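General negative regulator of transcription subunit 2 (Saccharomyces cerevisiae, PDB 4BY6) is a component of the CCR4-NOT complex, required for its integrity, which acts in transcriptional regulation and as the major cytoplasmic mRNA deadenylase. Local coordinates at residues 137-141 with 142-146; 112-115 with 116-120; 58-61 with 62-65. All coordinates share one frame; numbering follows the deposited sequence.

Overall arrangement
From the N terminus, contact 3 comes first. It folds residues 58-65 into a turn in the long loop between helix 35-40 and helix 101-104. Contact 2 lies on the last turns of helix 109-118 and the residues just after it. After helix 123-134 comes contact 1, where residues 137-146 close the hairpin of strands 138-140 and 145-149. The three follow in series; none nests or crosses. Contacts 1 and 2 touch: Tyr117 OH probably hydrogen-bonds to Lys144 O at 2.7 Å, tying the helix to the turn of the hairpin. Contact 3 stands apart, its nearest atoms about 16 Å from contact 2 and about 20 Å from contact 1.

Contact 1: residues 137-141 with 142-146; sequences WRYHK and TLKAW
Tyr139 and Trp146 face each other in a beta hairpin, as a non-hydrogen-bonded antiparallel pair. The tyrosine CB sits over the six-membered ring of Trp146, 3.7 Å from its centroid. The tyrosine ring then turns an edge to the five-membered ring, with the planes at 57°. With CG anti to the backbone N (chi1 178°), Tyr139 CD1 reaches Trp146 NE1 at 3.7 Å. Trp137 joins on the same tryptophan, its CB 3.6 Å from Trp146 CE3.

The next pair, His140 and Ala145, is hydrogen-bonded. His140 N donates to Ala145 O at 2.9 Å. In return His140 O receives weak bonds from both Lys144 N and Ala145 N. This is a G1 beta bulge at the hairpin turn.

The turn is braced by His140. Leu143 CD1 lies over one face of its imidazole, 3.9 Å from the ring centroid. Leu143 N donates to His140 ND1 at 2.9 Å, almost exactly in the ring plane. ND1 is thus the acceptor, and the proton of a neutral ring would probably be on NE2.

Outside this shell, Phe116 of helix 109-118 meets both Tyr139 and Trp146 edge-to-face. Leu132 of helix 123-134 packs on Trp137 and Trp146. The hairpin also borders a subunit interface, where Tyr139 OH hydrogen-bonds to the backbone of another protein's chain.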
# COMPACT_ATOMS: atom_id res chain seq x y z
N TRP E 137 -41.59 4.59 -16.10
CA TRP E 137 -40.90 4.89 -14.85
C TRP E 137 -41.21 6.33 -14.49
O TRP E 137 -41.30 7.18 -15.36
CB TRP E 137 -39.38 4.70 -14.99
CG TRP E 137 -38.96 3.30 -15.00
CD1 TRP E 137 -38.85 2.48 -16.10
CD2 TRP E 137 -38.58 2.51 -13.87
NE1 TRP E 137 -38.42 1.24 -15.71
CE2 TRP E 137 -38.25 1.23 -14.35
CE3 TRP E 137 -38.49 2.76 -12.50
CZ2 TRP E 137 -37.83 0.19 -13.51
CZ3 TRP E 137 -38.08 1.74 -11.66
CH2 TRP E 137 -37.75 0.47 -12.17
N ARG E 138 -41.34 6.61 -13.21
CA ARG E 138 -41.49 7.98 -12.76
C ARG E 138 -40.34 8.33 -11.82
O ARG E 138 -39.86 7.49 -11.06
CB ARG E 138 -42.84 8.17 -12.08
CG ARG E 138 -44.03 8.31 -13.02
CD ARG E 138 -45.12 7.28 -12.64
NE ARG E 138 -46.28 7.79 -11.89
CZ ARG E 138 -47.20 7.01 -11.32
NH1 ARG E 138 -47.09 5.68 -11.41
NH2 ARG E 138 -48.24 7.53 -10.66
N TYR E 139 -39.87 9.57 -11.91
CA TYR E 139 -38.72 10.02 -11.10
C TYR E 139 -39.13 10.78 -9.83
O TYR E 139 -39.80 11.81 -9.91
CB TYR E 139 -37.80 10.89 -11.96
CG TYR E 139 -36.62 11.44 -11.20
CD1 TYR E 139 -35.57 10.61 -10.82
CD2 TYR E 139 -36.56 12.78 -10.85
CE1 TYR E 139 -34.50 11.10 -10.12
CE2 TYR E 139 -35.49 13.28 -10.16
CZ TYR E 139 -34.46 12.44 -9.79
OH TYR E 139 -33.38 12.95 -9.10
N HIS E 140 -38.74 10.26 -8.67
CA HIS E 140 -39.03 10.93 -7.40
C HIS E 140 -38.03 12.04 -7.11
O HIS E 140 -36.82 11.78 -7.01
CB HIS E 140 -39.03 9.92 -6.26
CG HIS E 140 -39.68 10.43 -5.01
ND1 HIS E 140 -38.97 11.07 -4.01
CD2 HIS E 140 -40.97 10.42 -4.60
CE1 HIS E 140 -39.79 11.40 -3.03
NE2 HIS E 140 -41.01 11.02 -3.37
N LYS E 141 -38.54 13.26 -6.96
CA LYS E 141 -37.70 14.46 -6.85
C LYS E 141 -36.83 14.54 -5.61
O LYS E 141 -35.64 14.90 -5.71
CB LYS E 141 -38.57 15.70 -6.89
CG LYS E 141 -39.34 15.88 -8.17
CD LYS E 141 -40.36 16.96 -7.93
CE LYS E 141 -41.25 17.19 -9.10
NZ LYS E 141 -42.28 18.16 -8.65
N THR E 142 -37.38 14.21 -4.45
CA THR E 142 -36.62 14.39 -3.21
C THR E 142 -35.84 13.12 -2.82
O THR E 142 -34.83 13.19 -2.13
CB THR E 142 -37.53 14.83 -2.03
OG1 THR E 142 -38.71 14.02 -2.00
CG2 THR E 142 -37.96 16.26 -2.21
N LEU E 143 -36.28 11.96 -3.25
CA LEU E 143 -35.49 10.76 -3.04
C LEU E 143 -34.43 10.59 -4.13
O LEU E 143 -33.48 9.83 -3.96
CB LEU E 143 -36.38 9.51 -3.01
CG LEU E 143 -37.27 9.26 -1.80
CD1 LEU E 143 -38.21 8.05 -2.07
CD2 LEU E 143 -36.40 9.03 -0.60
N LYS E 144 -34.60 11.30 -5.25
CA LYS E 144 -33.75 11.15 -6.44
C LYS E 144 -33.62 9.68 -6.78
O LYS E 144 -32.54 9.11 -6.86
CB LYS E 144 -32.40 11.82 -6.20
CG LYS E 144 -32.61 13.20 -5.58
CD LYS E 144 -31.65 14.26 -6.07
CE LYS E 144 -32.21 15.64 -5.81
NZ LYS E 144 -31.50 16.73 -6.55
N ALA E 145 -34.78 9.07 -6.95
CA ALA E 145 -34.84 7.65 -7.24
C ALA E 145 -36.01 7.39 -8.17
O ALA E 145 -37.05 8.04 -8.04
CB ALA E 145 -34.99 6.89 -5.97
N TRP E 146 -35.84 6.44 -9.09
CA TRP E 146 -36.93 6.08 -10.01
C TRP E 146 -37.80 4.95 -9.45
O TRP E 146 -37.30 3.98 -8.85
CB TRP E 146 -36.38 5.64 -11.36
CG TRP E 146 -35.69 6.69 -12.17
CD1 TRP E 146 -34.39 7.09 -12.08
CD2 TRP E 146 -36.26 7.45 -13.24
NE1 TRP E 146 -34.12 8.06 -13.02
CE2 TRP E 146 -35.25 8.29 -13.74
CE3 TRP E 146 -37.53 7.50 -13.82
CZ2 TRP E 146 -35.47 9.17 -14.79
CZ3 TRP E 146 -37.75 8.36 -14.85
CH2 TRP E 146 -36.72 9.19 -15.33

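Contact 2: residues 112-115 with 116-120; sequences LFFL and FYKHP
Helix 109-118 runs through this contact, and its last turns are held by backbone bonds between residues 112-115 and 116-119. Phe116 N donates to Leu112 O at 2.8 Å, and Tyr117 N to Phe113 O at 2.9 Å. Both are i to i+4 bonds. Leu115 O then takes two donors. It accepts from Lys118 N, with 3.0 Å between Leu115 O and Lys118 N. From His119 N to Leu115 O it is 3.1 Å. One oxygen is therefore gripped by both an i+3 and an i+4 donor.

The side chains follow the helical spacing. Phe114 and Lys118 run alongside each other, pointing the same way. Each has CG anti to its own backbone N (chi1 -179° and -155°), which sends both side chains off the helix in the same direction. This sets Lys118 CD 3.7 Å from Phe114 CE2. The extended lysine goes on to a cation-pi contact with an aromatic side chain of another protein's chain. Leu115 CD2 meets His119 CD2 at 3.9 Å. His119 NE2 hydrogen-bonds to an aromatic side chain of that chain. Tyr117 has one ring face over Phe116 CD2, while the edge of the Tyr117 ring, at CD2, faces Phe113 O. Tyr117 OH hydrogen-bonds to Lys144 O.

Phe113 stacks on Phe171 of strand 163-172. Leu112 and Phe116 pack on Thr128 of helix 123-134. The arrangement is that of a largely buried alpha-helix, aromatic-rich, laid against the antiparallel sheet of the NOT2/NOT3/NOT5 C-terminal domain.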
# COMPACT_ATOMS: atom_id res chain seq x y z
N LEU E 112 -29.86 2.76 -18.78
CA LEU E 112 -30.37 4.13 -18.72
C LEU E 112 -30.19 4.74 -17.31
O LEU E 112 -29.81 5.92 -17.16
CB LEU E 112 -31.85 4.16 -19.11
CG LEU E 112 -32.30 3.55 -20.43
CD1 LEU E 112 -33.82 3.56 -20.47
CD2 LEU E 112 -31.72 4.33 -21.59
N PHE E 113 -30.46 3.93 -16.28
CA PHE E 113 -30.24 4.38 -14.92
C PHE E 113 -28.78 4.78 -14.71
O PHE E 113 -28.47 5.83 -14.14
CB PHE E 113 -30.63 3.30 -13.92
CG PHE E 113 -32.09 3.04 -13.81
CD1 PHE E 113 -33.00 4.07 -13.99
CD2 PHE E 113 -32.57 1.77 -13.51
CE1 PHE E 113 -34.36 3.84 -13.87
CE2 PHE E 113 -33.93 1.52 -13.39
CZ PHE E 113 -34.83 2.54 -13.58
N PHE E 114 -27.88 3.91 -15.16
CA PHE E 114 -26.45 4.15 -15.08
C PHE E 114 -26.06 5.50 -15.70
O PHE E 114 -25.40 6.34 -15.06
CB PHE E 114 -25.70 3.03 -15.78
CG PHE E 114 -24.22 3.18 -15.73
CD1 PHE E 114 -23.49 2.56 -14.72
CD2 PHE E 114 -23.55 3.93 -16.70
CE1 PHE E 114 -22.11 2.69 -14.67
CE2 PHE E 114 -22.16 4.06 -16.66
CZ PHE E 114 -21.44 3.44 -15.64
N LEU E 115 -26.47 5.69 -16.95
CA LEU E 115 -26.21 6.96 -17.62
C LEU E 115 -26.82 8.16 -16.88
O LEU E 115 -26.14 9.16 -16.66
CB LEU E 115 -26.76 6.90 -19.04
CG LEU E 115 -25.94 6.02 -19.95
CD1 LEU E 115 -26.70 5.82 -21.26
CD2 LEU E 115 -24.55 6.67 -20.18
N PHE E 116 -28.09 8.04 -16.49
CA PHE E 116 -28.80 9.12 -15.80
C PHE E 116 -28.10 9.54 -14.49
O PHE E 116 -28.11 10.70 -14.11
CB PHE E 116 -30.24 8.68 -15.51
CG PHE E 116 -31.01 9.62 -14.63
CD1 PHE E 116 -31.71 10.68 -15.17
CD2 PHE E 116 -31.03 9.44 -13.24
CE1 PHE E 116 -32.44 11.55 -14.36
CE2 PHE E 116 -31.76 10.30 -12.42
CZ PHE E 116 -32.47 11.35 -12.98
N TYR E 117 -27.51 8.57 -13.80
CA TYR E 117 -26.82 8.85 -12.56
C TYR E 117 -25.34 9.18 -12.77
O TYR E 117 -24.66 9.55 -11.82
CB TYR E 117 -26.92 7.67 -11.60
CG TYR E 117 -28.24 7.59 -10.88
CD1 TYR E 117 -28.54 8.46 -9.83
CD2 TYR E 117 -29.19 6.64 -11.23
CE1 TYR E 117 -29.73 8.38 -9.15
CE2 TYR E 117 -30.40 6.56 -10.56
CZ TYR E 117 -30.66 7.43 -9.51
OH TYR E 117 -31.88 7.35 -8.85
N LYS E 118 -24.83 9.02 -13.99
CA LYS E 118 -23.39 9.26 -14.20
C LYS E 118 -23.06 10.59 -14.90
O LYS E 118 -21.95 11.11 -14.76
CB LYS E 118 -22.75 8.12 -14.99
CG LYS E 118 -21.27 8.00 -14.71
CD LYS E 118 -20.51 7.28 -15.83
CE LYS E 118 -19.00 7.25 -15.56
NZ LYS E 118 -18.30 6.28 -16.45
N HIS E 119 -24.02 11.14 -15.65
CA HIS E 119 -23.77 12.35 -16.43
C HIS E 119 -24.80 13.47 -16.19
O HIS E 119 -25.61 13.77 -17.07
CB HIS E 119 -23.71 11.99 -17.91
CG HIS E 119 -22.68 10.96 -18.21
ND1 HIS E 119 -21.33 11.24 -18.25
CD2 HIS E 119 -22.79 9.62 -18.44
CE1 HIS E 119 -20.65 10.13 -18.51
NE2 HIS E 119 -21.52 9.14 -18.63
N PRO E 120 -24.74 14.10 -15.02
CA PRO E 120 -25.71 15.16 -14.75
C PRO E 120 -25.53 16.36 -15.70
O PRO E 120 -24.39 16.63 -16.11
CB PRO E 120 -25.42 15.55 -13.28
CG PRO E 120 -23.98 15.17 -13.06
CD PRO E 120 -23.80 13.91 -13.90

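Contact 3: residues 58-61 with 62-65; sequences SPWA and ETSR
Ala61 and Ser64 mark the two ends of a type I beta turn. Ala61 O accepts a bond from Ser64 N at 2.8 Å. Glu62 and Thr63 fill the two middle positions, and the peptide folds back on residues 58-60.

Thr63 carries the inner side of the turn. Its OG1 is anti to the backbone N (chi1 -177°). This places CG2 between the backbone N and the carbonyl carbon, and turns the methyl toward Trp60. Thr63 CG2 comes to the edge of the indole, in its plane, 3.8 Å from Trp60 CE3 and 3.5 Å from Trp60 CB. The two side chains lie side by side, pointing the same way. The same methyl group also packs against Ser58, with 3.7 Å between Thr63 CG2 and Ser58 CB. One face of the indole is covered by Pro59, whose CB sits over its centre.

Glu62 bends back at chi2 (92°). Its carboxylate oxygen OE1 comes within 3.7 Å of Trp60 CB. Ser64 adds a second tie: its OG donates to Trp60 O at 2.6 Å. The Ser64 side chain thus adds to the backbone bond of the turn. Past the turn, Arg65 NH2 makes a weak bond to Glu62 O.

Chains of other proteins flank the turn. Trp60 NE1 hydrogen-bonds to the backbone of one such chain. Arg65 NH1 makes a salt bridge to an acidic side chain on a second chain of another protein. Within its own chain, the turn belongs to the irregular connection between helix 35-40 and helix 101-104. It lies across the chain's centre from the hairpin of strands 138-140 and 145-149.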
# COMPACT_ATOMS: atom_id res chain seq x y z
N SER E 58 -4.85 5.24 2.11
CA SER E 58 -4.05 6.05 3.01
C SER E 58 -3.67 5.24 4.24
O SER E 58 -4.32 4.25 4.58
CB SER E 58 -4.83 7.32 3.42
OG SER E 58 -4.06 8.19 4.25
N PRO E 59 -2.59 5.64 4.91
CA PRO E 59 -2.25 5.00 6.19
C PRO E 59 -3.28 5.23 7.30
O PRO E 59 -3.21 4.52 8.31
CB PRO E 59 -0.90 5.63 6.54
CG PRO E 59 -0.31 6.00 5.23
CD PRO E 59 -1.46 6.42 4.37
N TRP E 60 -4.18 6.21 7.16
CA TRP E 60 -5.15 6.47 8.23
C TRP E 60 -6.58 6.34 7.75
O TRP E 60 -6.89 6.61 6.59
CB TRP E 60 -4.91 7.85 8.85
CG TRP E 60 -3.49 7.98 9.27
CD1 TRP E 60 -2.95 7.57 10.45
CD2 TRP E 60 -2.40 8.51 8.49
NE1 TRP E 60 -1.60 7.82 10.46
CE2 TRP E 60 -1.24 8.39 9.27
CE3 TRP E 60 -2.31 9.07 7.21
CZ2 TRP E 60 0.01 8.82 8.82
CZ3 TRP E 60 -1.07 9.49 6.76
CH2 TRP E 60 0.08 9.37 7.57
N ALA E 61 -7.46 5.93 8.65
CA ALA E 61 -8.85 5.69 8.27
C ALA E 61 -9.55 7.00 7.98
O ALA E 61 -10.20 7.14 6.95
CB ALA E 61 -9.59 4.91 9.37
N GLU E 62 -9.39 7.95 8.90
CA GLU E 62 -10.07 9.24 8.86
C GLU E 62 -9.81 9.98 7.55
O GLU E 62 -10.53 10.90 7.18
CB GLU E 62 -9.65 10.09 10.06
CG GLU E 62 -9.70 9.38 11.42
CD GLU E 62 -8.38 8.69 11.84
OE1 GLU E 62 -7.29 9.07 11.34
OE2 GLU E 62 -8.43 7.77 12.69
N THR E 63 -8.76 9.56 6.85
CA THR E 63 -8.30 10.25 5.67
C THR E 63 -8.35 9.31 4.47
O THR E 63 -7.91 9.65 3.38
CB THR E 63 -6.86 10.78 5.87
OG1 THR E 63 -6.45 11.51 4.72
CG2 THR E 63 -5.91 9.65 6.08
N SER E 64 -8.91 8.12 4.70
CA SER E 64 -9.23 7.19 3.63
C SER E 64 -10.70 7.37 3.25
O SER E 64 -11.56 6.57 3.62
CB SER E 64 -8.96 5.74 4.05
OG SER E 64 -7.59 5.53 4.38
N ARG E 65 -10.97 8.44 2.51
CA ARG E 65 -12.34 8.87 2.26
C ARG E 65 -12.83 8.58 0.85
O ARG E 65 -13.90 9.06 0.45
CB ARG E 65 -12.47 10.36 2.57
CG ARG E 65 -11.39 11.23 1.97
CD ARG E 65 -11.44 12.67 2.51
NE ARG E 65 -11.31 12.73 3.97
CZ ARG E 65 -10.38 13.44 4.61
NH1 ARG E 65 -9.49 14.16 3.93
NH2 ARG E 65 -10.33 13.44 5.93